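Local coordinates for kinetochore-associated protein NSL1 homolog (Homo sapiens, PDB 5LSI) that forms part of the MIS12 complex, which is required for kinetochore formation and for normal chromosome alignment and segregation during mitosis, at residues 59-62 with 63-67. Sequence-based numbering, arbitrary orientation.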
# COMPACT_ATOMS: atom_id res chain seq x y z
N SER B 59 4.28 -4.40 4.55
CA SER B 59 4.30 -5.78 4.09
C SER B 59 3.27 -6.02 2.99
O SER B 59 3.56 -6.69 2.00
CB SER B 59 4.06 -6.74 5.26
OG SER B 59 5.14 -6.69 6.17
N ALA B 60 2.06 -5.48 3.15
CA ALA B 60 1.02 -5.70 2.15
C ALA B 60 1.43 -5.12 0.80
O ALA B 60 1.15 -5.71 -0.24
CB ALA B 60 -0.30 -5.10 2.62
N VAL B 61 2.09 -3.96 0.81
CA VAL B 61 2.55 -3.37 -0.44
C VAL B 61 3.70 -4.20 -1.02
O VAL B 61 3.69 -4.56 -2.21
CB VAL B 61 2.97 -1.91 -0.23
CG1 VAL B 61 3.62 -1.35 -1.49
CG2 VAL B 61 1.78 -1.06 0.16
N GLN B 62 4.69 -4.52 -0.19
CA GLN B 62 5.88 -5.21 -0.68
C GLN B 62 5.56 -6.60 -1.22
O GLN B 62 6.11 -7.02 -2.24
CB GLN B 62 6.92 -5.30 0.43
CG GLN B 62 7.55 -3.96 0.79
CD GLN B 62 8.33 -4.01 2.08
OE1 GLN B 62 8.49 -5.07 2.68
NE2 GLN B 62 8.82 -2.86 2.53
N GLU B 63 4.66 -7.33 -0.55
CA GLU B 63 4.33 -8.67 -1.02
C GLU B 63 3.45 -8.65 -2.27
O GLU B 63 3.24 -9.71 -2.87
CB GLU B 63 3.64 -9.47 0.08
CG GLU B 63 4.43 -9.55 1.37
CD GLU B 63 4.55 -10.96 1.90
OE1 GLU B 63 4.93 -11.85 1.12
OE2 GLU B 63 4.25 -11.17 3.10
N ASN B 64 2.94 -7.49 -2.67
CA ASN B 64 2.07 -7.37 -3.83
C ASN B 64 2.73 -6.64 -4.99
O ASN B 64 2.04 -6.21 -5.92
CB ASN B 64 0.76 -6.68 -3.45
CG ASN B 64 -0.21 -7.63 -2.79
OD1 ASN B 64 -0.88 -8.40 -3.47
ND2 ASN B 64 -0.29 -7.59 -1.47
N ILE B 65 4.05 -6.49 -4.96
CA ILE B 65 4.79 -5.95 -6.09
C ILE B 65 5.93 -6.91 -6.41
O ILE B 65 6.33 -7.73 -5.58
CB ILE B 65 5.35 -4.53 -5.84
CG1 ILE B 65 6.54 -4.57 -4.88
CG2 ILE B 65 4.27 -3.61 -5.28
CD1 ILE B 65 7.08 -3.19 -4.52
N SER B 66 6.44 -6.79 -7.62
CA SER B 66 7.68 -7.43 -8.02
C SER B 66 8.70 -6.35 -8.36
O SER B 66 8.35 -5.28 -8.86
CB SER B 66 7.48 -8.38 -9.21
OG SER B 66 6.98 -7.67 -10.33
N ILE B 67 9.97 -6.64 -8.07
CA ILE B 67 11.07 -5.75 -8.41
C ILE B 67 11.82 -6.42 -9.56
O ILE B 67 12.59 -7.36 -9.34
CB ILE B 67 11.99 -5.47 -7.22
CG1 ILE B 67 11.20 -4.83 -6.08
CG2 ILE B 67 13.16 -4.58 -7.63
CD1 ILE B 67 10.57 -3.50 -6.44
O HOH W 1 7.33 -9.17 -3.54
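E63 N makes an alpha-helical i to i+4 bond to S59 O (2.8 Å), after which the backbone tightens: N64 N reaches back three residues to V61 O at 3.1 Å, approaching from above that carbonyl's plane, and a type I beta turn runs from Q62 to I65, closed by a weak bond from I65 N to Q62 O. A60 O accepts the side-chain amide of N64. With CG of N64 beside its own backbone N (chi1 -81°), the amide turns back along the helix and ND2 donates to A60 O at 2.7 Å, nearly straight (172°), the oxygen lying in the amide plane and the nitrogen in the carbonyl plane. Bonds from ND2 and OD1 to a chain of another protein fix the flat group further. Replacing N64 by alanine removes the amide, and is likely to cost A60 O this donor and the partner chain both of its hydrogen bonds to that group. On E63, CB and CG lie against S59 O, CG at 3.1 Å. The I65 branch CG2 sits 3.3 Å from V61 O and meets V61 CG1 more loosely, at 4.5 Å, while CG1 packs near Q62 O. One water donates to both Q62 O and I65 O, bridging two acceptors. V61 and I65 also touch L27 and V23 of helix 20-35, respectively. In this N-terminal portion of NSL1, an asparagine side chain and a beta turn carry helix 46-62 through E63 and N64 into strand 65-67, which pairs in parallel with strand 15-17 beside the helical hairpin.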